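Local coordinates for protein Ps01740 (Pseudomonas sp. UW4, PDB 5UIF) that probably acts as a hydrolase of the tautomerase superfamily, being a homologue of cis-3-chloroacrylic acid dehalogenase that assembles as a trimer, at residues S26-T29 with G33-A36; Q18-S23 with T84-A89; A51-A54 with T59-I62. One frame throughout, in Å; residues are numbered along the deposited sequence.

Contact 1 of 3, residues S26-T29 with G33-A36; sequences SIHT and GAPA
Thr29, in the last turn of helix 14-32, packs against the chain that follows it, chiefly Ala34. The methyl CG2 does most of the touching: it meets the carbonyl oxygen of Ala34, with Thr29 CG2 to Ala34 O at 3.2 Å, and then reaches the backbone of Ala36, 3.7 Å from CG2 to Ala36 CA. With chi1 at 57°, OG1 sits between the backbone N and the carbonyl carbon and turns back into the helix, where it bonds Thr25 O; the methyl is left beside the backbone N to face the loop. Thr29 CA also directs its C-H at the same oxygen, Ala34 O, at 3.4 Å.

The turn is a helix C-terminus closed by glycine. Gly33 is the first residue to leave helical angles, with a phi of 77°, and its N still reaches back to Thr29 O in a weak, bent bond of 3.2 Å. Next to Thr29, His28 presents NE2 obliquely to the methyl of Ala34, 4.3 Å from NE2 to CB. Its ND1 is held by Tyr3 OH, and the side chain also touches Pro1, the N-terminal proline whose counterpart is catalytic in relatives.

Chemically, the chain reversal relies little on polar bonding across it: one weak backbone bond and C-H contacts accompany a methyl packed against backbone, while the side chains of Thr29 and His28 bond outside the two segments.

Contact 2 of 3, residues Q18-S23 with T84-A89; sequences QSLAES and TDVYMA
Leu20 has its CG beside the backbone N (chi1 -70°), which extends both methyls toward helix 73-91, while Tyr87 answers with its ring carbon CG anti to the backbone N (chi1 -177°), dropping the ring alongside them. This is helix-on-helix packing in the beta-alpha-beta fold of the tautomerase superfamily: helices 14-32 and 73-91 each link two parallel strands of the sheet, and here their segments run nearly antiparallel, at 166°, with axes 10.6 Å apart.

The two branches of Leu20 divide the work. CD1 approaches the Tyr87 ring obliquely, 3.9 Å from Tyr87 CD1, and CD2 packs on a methyl of Val86, with Leu20 CD2 to Val86 CG1 at 3.8 Å. Were Leu20 cut back to an alanine, the Tyr87 ring and Val86 CG1 would probably lose the partner they share, opening a gap between the helices. Beyond the leucine, Tyr87 continues down to the sheet, where it touches Ala61, Ile63 and Val98.

The other flank of helix 14-32 carries Gln18 NE2 bonded to Glu22 OE2, in the plane of the amide but above that of the carboxylate; Gln18 and Ala21 there meet Phe52 of the second subunit. Back between the helices, Ser23 points its hydroxyl at the fork of Val86, so that Ser23 OG lies 3.3 Å from both Val86 CG1 and Val86 CG2.

Contact 3 of 3, residues A51-A54 with T59-I62; sequences AFTA and TPAI
Thr53 OG1 is held by a hydrogen bond to His40 ND1 of the third subunit, and within its own chain the same oxygen rests against the ring of Pro60. The setting is an intersubunit extension of the tautomerase fold: strand 51-53 forms a small antiparallel hairpin with strand 56-57, and residues Ala51, Phe52 and Thr53 also pair in an antiparallel ladder with a strand of the third subunit, so the sheet runs on from one chain into the next.

Across the contact there is no hydrogen bond. What joins the two segments is Pro60, whose ring faces strand 51-53 just before strand 61-68 begins. Thr53 OG1 lies 3.7 Å from Pro60 CG, and the two side chains pass alongside, pointing contrary ways. Chi1 of -62° brings that oxygen beside the backbone N and leaves the methyl CG2 anti to it, so the hydroxyl, not the methyl, meets the ring.

One residue on either side of Phe52, Ala51 and Thr53 both direct their side chains at the proline, following the usual alternation of a strand; Phe52 points away and packs on Gln18 of the third subunit. That subunit covers the proline too, since His40 of the third subunit touches Pro60. The bond to that histidine satisfies the Thr53 hydroxyl, while the Pro60 ring covers one side of it. Ala51 has a backbone bond with Ala58, and its methyl also touches Val8 on strand 2-8. The ring carbon Pro60 CD closes the contact: it lies 3.8 Å from Ala51 CB and 3.9 Å from Thr53 OG1.

How the contacts relate
Contacts 1 and 2 share helix 14-32: their centres are about 15 Å apart, and they meet where Ile27 CD1 packs on Val86 CG2 at 4.2 Å. Contact 2 touches contact 3 directly at strand 61-68, Tyr87 OH lying 3.3 Å from Ala61 CB, with centres about 18 Å apart. Contacts 1 and 3 do not touch; their centres, about 29 Å apart, lie on opposite sides of the chain's centre. The trimer brings them together: Ala54 of the second subunit packs on Ala36 of contact 1, and segment 51-54 of one chain thus lies over contacts 1 and 2 of another. Contact 1 lies near the N-terminal proline, probably catalytic as in relatives.

Contact 1 of 3, residues S26-T29 with G33-A36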
loop_
_atom_site.group_PDB
_atom_site.type_symbol
_atom_site.label_atom_id
_atom_site.label_comp_id
_atom_site.label_asym_id
_atom_site.label_seq_id
_atom_site.Cartn_x
_atom_site.Cartn_y
_atom_site.Cartn_z
ATOM N N SER A 26 -14.202 14.758 6.416
ATOM C CA SER A 26 -15.562 15.025 6.870
ATOM C C SER A 26 -16.440 13.777 6.815
ATOM O O SER A 26 -17.231 13.522 7.723
ATOM C CB SER A 26 -16.192 16.138 6.032
ATOM O OG SER A 26 -17.535 16.368 6.419
ATOM N N ILE A 27 -16.293 13.006 5.742
ATOM C CA ILE A 27 -17.070 11.787 5.552
ATOM C C ILE A 27 -16.727 10.741 6.611
ATOM O O ILE A 27 -17.614 10.073 7.145
ATOM C CB ILE A 27 -16.839 11.197 4.145
ATOM C CG1 ILE A 27 -17.373 12.154 3.078
ATOM C CG2 ILE A 27 -17.511 9.839 4.010
ATOM C CD1 ILE A 27 -16.880 11.848 1.681
ATOM N N HIS A 28 -15.442 10.613 6.923
ATOM C CA HIS A 28 -14.992 9.630 7.903
ATOM C C HIS A 28 -15.396 9.998 9.329
ATOM O O HIS A 28 -15.897 9.154 10.074
ATOM C CB HIS A 28 -13.474 9.454 7.833
ATOM C CG HIS A 28 -12.941 8.449 8.807
ATOM N ND1 HIS A 28 -12.847 7.107 8.512
ATOM C CD2 HIS A 28 -12.488 8.589 10.075
ATOM C CE1 HIS A 28 -12.352 6.463 9.555
ATOM N NE2 HIS A 28 -12.127 7.339 10.516
ATOM N N THR A 29 -15.169 11.254 9.706
ATOM C CA THR A 29 -15.466 11.721 11.057
ATOM C C THR A 29 -16.955 11.633 11.381
ATOM O O THR A 29 -17.341 11.522 12.543
ATOM C CB THR A 29 -15.002 13.177 11.267
ATOM O OG1 THR A 29 -15.613 14.022 10.284
ATOM C CG2 THR A 29 -13.489 13.280 11.153
ATOM N N GLY A 33 -17.574 8.607 13.739
ATOM C CA GLY A 33 -17.611 9.363 14.977
ATOM C C GLY A 33 -16.231 9.507 15.590
ATOM O O GLY A 33 -16.086 9.589 16.809
ATOM N N ALA A 34 -15.215 9.536 14.735
ATOM C CA ALA A 34 -13.832 9.662 15.180
ATOM C C ALA A 34 -13.310 11.074 14.927
ATOM O O ALA A 34 -13.674 11.699 13.932
ATOM C CB ALA A 34 -12.954 8.634 14.481
ATOM N N PRO A 35 -12.458 11.583 15.832
ATOM C CA PRO A 35 -11.899 12.935 15.708
ATOM C C PRO A 35 -11.059 13.115 14.445
ATOM O O PRO A 35 -10.453 12.160 13.961
ATOM C CB PRO A 35 -11.033 13.077 16.965
ATOM C CG PRO A 35 -10.763 11.680 17.410
ATOM C CD PRO A 35 -11.986 10.904 17.051
ATOM N N ALA A 36 -11.029 14.340 13.928
ATOM C CA ALA A 36 -10.352 14.634 12.669
ATOM C C ALA A 36 -8.832 14.559 12.787
ATOM O O ALA A 36 -8.140 14.323 11.797
ATOM C CB ALA A 36 -10.769 16.009 12.163
#

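Contact 2 of 3, residues Q18-S23 with T84-A89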
loop_
_atom_site.group_PDB
_atom_site.type_symbol
_atom_site.label_atom_id
_atom_site.label_comp_id
_atom_site.label_asym_id
_atom_site.label_seq_id
_atom_site.Cartn_x
_atom_site.Cartn_y
_atom_site.Cartn_z
ATOM N N GLN A 18 -6.671 19.413 -1.894
ATOM C CA GLN A 18 -7.172 20.084 -0.701
ATOM C C GLN A 18 -8.649 19.771 -0.492
ATOM O O GLN A 18 -9.078 19.468 0.620
ATOM C CB GLN A 18 -6.964 21.597 -0.807
ATOM C CG GLN A 18 -7.458 22.378 0.400
ATOM C CD GLN A 18 -6.639 22.108 1.647
ATOM O OE1 GLN A 18 -5.432 21.879 1.573
ATOM N NE2 GLN A 18 -7.293 22.133 2.802
ATOM N N SER A 19 -9.418 19.841 -1.574
ATOM C CA SER A 19 -10.850 19.570 -1.524
ATOM C C SER A 19 -11.133 18.124 -1.135
ATOM O O SER A 19 -11.970 17.858 -0.273
ATOM C CB SER A 19 -11.500 19.884 -2.873
ATOM O OG SER A 19 -11.333 21.248 -3.217
ATOM N N LEU A 20 -10.430 17.194 -1.774
ATOM C CA LEU A 20 -10.628 15.772 -1.521
ATOM C C LEU A 20 -10.224 15.385 -0.102
ATOM O O LEU A 20 -10.874 14.553 0.528
ATOM C CB LEU A 20 -9.847 14.936 -2.538
ATOM C CG LEU A 20 -10.382 14.961 -3.972
ATOM C CD1 LEU A 20 -9.410 14.282 -4.925
ATOM C CD2 LEU A 20 -11.753 14.307 -4.044
ATOM N N ALA A 21 -9.152 15.994 0.399
ATOM C CA ALA A 21 -8.682 15.719 1.752
ATOM C C ALA A 21 -9.698 16.189 2.791
ATOM O O ALA A 21 -9.968 15.490 3.768
ATOM C CB ALA A 21 -7.337 16.380 1.993
ATOM N N GLU A 22 -10.253 17.377 2.573
ATOM C CA GLU A 22 -11.274 17.921 3.461
ATOM C C GLU A 22 -12.558 17.104 3.383
ATOM O O GLU A 22 -13.222 16.875 4.394
ATOM C CB GLU A 22 -11.564 19.384 3.119
ATOM C CG GLU A 22 -10.441 20.349 3.462
ATOM C CD GLU A 22 -10.764 21.778 3.069
ATOM O OE1 GLU A 22 -11.526 21.971 2.098
ATOM O OE2 GLU A 22 -10.261 22.709 3.733
ATOM N N SER A 23 -12.900 16.668 2.175
ATOM C CA SER A 23 -14.119 15.901 1.948
ATOM C C SER A 23 -14.045 14.528 2.605
ATOM O O SER A 23 -14.955 14.134 3.333
ATOM C CB SER A 23 -14.388 15.754 0.449
ATOM O OG SER A 23 -15.550 14.977 0.216
ATOM N N THR A 84 -16.598 7.916 -3.409
ATOM C CA THR A 84 -16.703 7.668 -4.844
ATOM C C THR A 84 -17.452 8.790 -5.559
ATOM O O THR A 84 -17.004 9.285 -6.594
ATOM C CB THR A 84 -17.411 6.330 -5.131
ATOM O OG1 THR A 84 -16.765 5.278 -4.404
ATOM C CG2 THR A 84 -17.376 6.015 -6.618
ATOM N N ASP A 85 -18.594 9.186 -5.001
ATOM C CA ASP A 85 -19.400 10.264 -5.568
ATOM C C ASP A 85 -18.629 11.578 -5.605
ATOM O O ASP A 85 -18.702 12.325 -6.581
ATOM C CB ASP A 85 -20.693 10.446 -4.770
ATOM C CG ASP A 85 -21.728 9.383 -5.083
ATOM O OD1 ASP A 85 -21.695 8.829 -6.202
ATOM O OD2 ASP A 85 -22.578 9.105 -4.210
ATOM N N VAL A 86 -17.891 11.850 -4.533
ATOM C CA VAL A 86 -17.123 13.082 -4.417
ATOM C C VAL A 86 -15.991 13.144 -5.441
ATOM O O VAL A 86 -15.813 14.160 -6.113
ATOM C CB VAL A 86 -16.543 13.245 -2.994
ATOM C CG1 VAL A 86 -15.362 14.207 -2.994
ATOM C CG2 VAL A 86 -17.625 13.715 -2.031
ATOM N N TYR A 87 -15.238 12.055 -5.566
ATOM C CA TYR A 87 -14.101 12.029 -6.481
ATOM C C TYR A 87 -14.532 12.226 -7.931
ATOM O O TYR A 87 -13.859 12.916 -8.697
ATOM C CB TYR A 87 -13.320 10.717 -6.352
ATOM C CG TYR A 87 -12.095 10.678 -7.236
ATOM C CD1 TYR A 87 -10.890 11.220 -6.810
ATOM C CD2 TYR A 87 -12.147 10.115 -8.506
ATOM C CE1 TYR A 87 -9.769 11.196 -7.619
ATOM C CE2 TYR A 87 -11.034 10.089 -9.322
ATOM C CZ TYR A 87 -9.847 10.629 -8.874
ATOM O OH TYR A 87 -8.736 10.602 -9.684
ATOM N N MET A 88 -15.649 11.612 -8.307
ATOM C CA MET A 88 -16.164 11.739 -9.665
ATOM C C MET A 88 -16.649 13.158 -9.938
ATOM O O MET A 88 -16.620 13.626 -11.074
ATOM C CB MET A 88 -17.299 10.743 -9.910
ATOM C CG MET A 88 -16.853 9.293 -9.976
ATOM S SD MET A 88 -18.230 8.177 -10.299
ATOM C CE MET A 88 -18.846 8.840 -11.846
ATOM N N ALA A 89 -17.096 13.839 -8.888
ATOM C CA ALA A 89 -17.594 15.203 -9.018
ATOM C C ALA A 89 -16.447 16.206 -9.082
ATOM O O ALA A 89 -16.531 17.217 -9.779
ATOM C CB ALA A 89 -18.523 15.535 -7.868
#

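Contact 3 of 3, residues A51-A54 with T59-I62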
loop_
_atom_site.group_PDB
_atom_site.type_symbol
_atom_site.label_atom_id
_atom_site.label_comp_id
_atom_site.label_asym_id
_atom_site.label_seq_id
_atom_site.Cartn_x
_atom_site.Cartn_y
_atom_site.Cartn_z
ATOM N N ALA A 51 0.248 2.700 -15.295
ATOM C CA ALA A 51 -1.087 2.329 -14.841
ATOM C C ALA A 51 -1.823 1.585 -15.949
ATOM O O ALA A 51 -1.968 2.096 -17.060
ATOM C CB ALA A 51 -1.869 3.560 -14.410
ATOM N N PHE A 52 -2.285 0.377 -15.647
ATOM C CA PHE A 52 -2.910 -0.464 -16.661
ATOM C C PHE A 52 -4.306 -0.930 -16.266
ATOM O O PHE A 52 -4.575 -1.214 -15.100
ATOM C CB PHE A 52 -2.028 -1.679 -16.957
ATOM C CG PHE A 52 -0.736 -1.338 -17.643
ATOM C CD1 PHE A 52 0.366 -0.929 -16.911
ATOM C CD2 PHE A 52 -0.623 -1.433 -19.020
ATOM C CE1 PHE A 52 1.556 -0.617 -17.540
ATOM C CE2 PHE A 52 0.565 -1.123 -19.654
ATOM C CZ PHE A 52 1.655 -0.715 -18.914
ATOM N N THR A 53 -5.187 -0.999 -17.257
ATOM C CA THR A 53 -6.518 -1.564 -17.086
ATOM C C THR A 53 -6.828 -2.459 -18.281
ATOM O O THR A 53 -6.736 -2.021 -19.429
ATOM C CB THR A 53 -7.597 -0.473 -16.954
ATOM O OG1 THR A 53 -7.334 0.322 -15.792
ATOM C CG2 THR A 53 -8.978 -1.097 -16.833
ATOM N N ALA A 54 -7.183 -3.711 -17.998
ATOM C CA ALA A 54 -7.403 -4.726 -19.027
ATOM C C ALA A 54 -6.170 -4.898 -19.909
ATOM O O ALA A 54 -6.279 -5.060 -21.125
ATOM C CB ALA A 54 -8.625 -4.380 -19.873
ATOM N N THR A 59 -5.912 5.221 -17.124
ATOM C CA THR A 59 -5.761 6.139 -16.002
ATOM C C THR A 59 -6.780 5.873 -14.897
ATOM O O THR A 59 -7.648 6.707 -14.639
ATOM C CB THR A 59 -5.898 7.604 -16.459
ATOM O OG1 THR A 59 -7.177 7.795 -17.078
ATOM C CG2 THR A 59 -4.802 7.958 -17.452
ATOM N N PRO A 60 -6.677 4.710 -14.231
ATOM C CA PRO A 60 -7.614 4.439 -13.140
ATOM C C PRO A 60 -7.268 5.245 -11.893
ATOM O O PRO A 60 -6.146 5.736 -11.770
ATOM C CB PRO A 60 -7.434 2.941 -12.893
ATOM C CG PRO A 60 -6.014 2.688 -13.258
ATOM C CD PRO A 60 -5.705 3.615 -14.406
ATOM N N ALA A 61 -8.228 5.383 -10.988
ATOM C CA ALA A 61 -7.998 6.084 -9.733
ATOM C C ALA A 61 -8.297 5.166 -8.557
ATOM O O ALA A 61 -9.411 4.658 -8.423
ATOM C CB ALA A 61 -8.845 7.340 -9.660
ATOM N N ILE A 62 -7.299 4.951 -7.709
ATOM C CA ILE A 62 -7.443 4.033 -6.588
ATOM C C ILE A 62 -7.358 4.760 -5.251
ATOM O O ILE A 62 -6.331 5.351 -4.914
ATOM C CB ILE A 62 -6.374 2.919 -6.623
ATOM C CG1 ILE A 62 -6.592 1.998 -7.828
ATOM C CG2 ILE A 62 -6.409 2.107 -5.339
ATOM C CD1 ILE A 62 -5.910 2.457 -9.103
#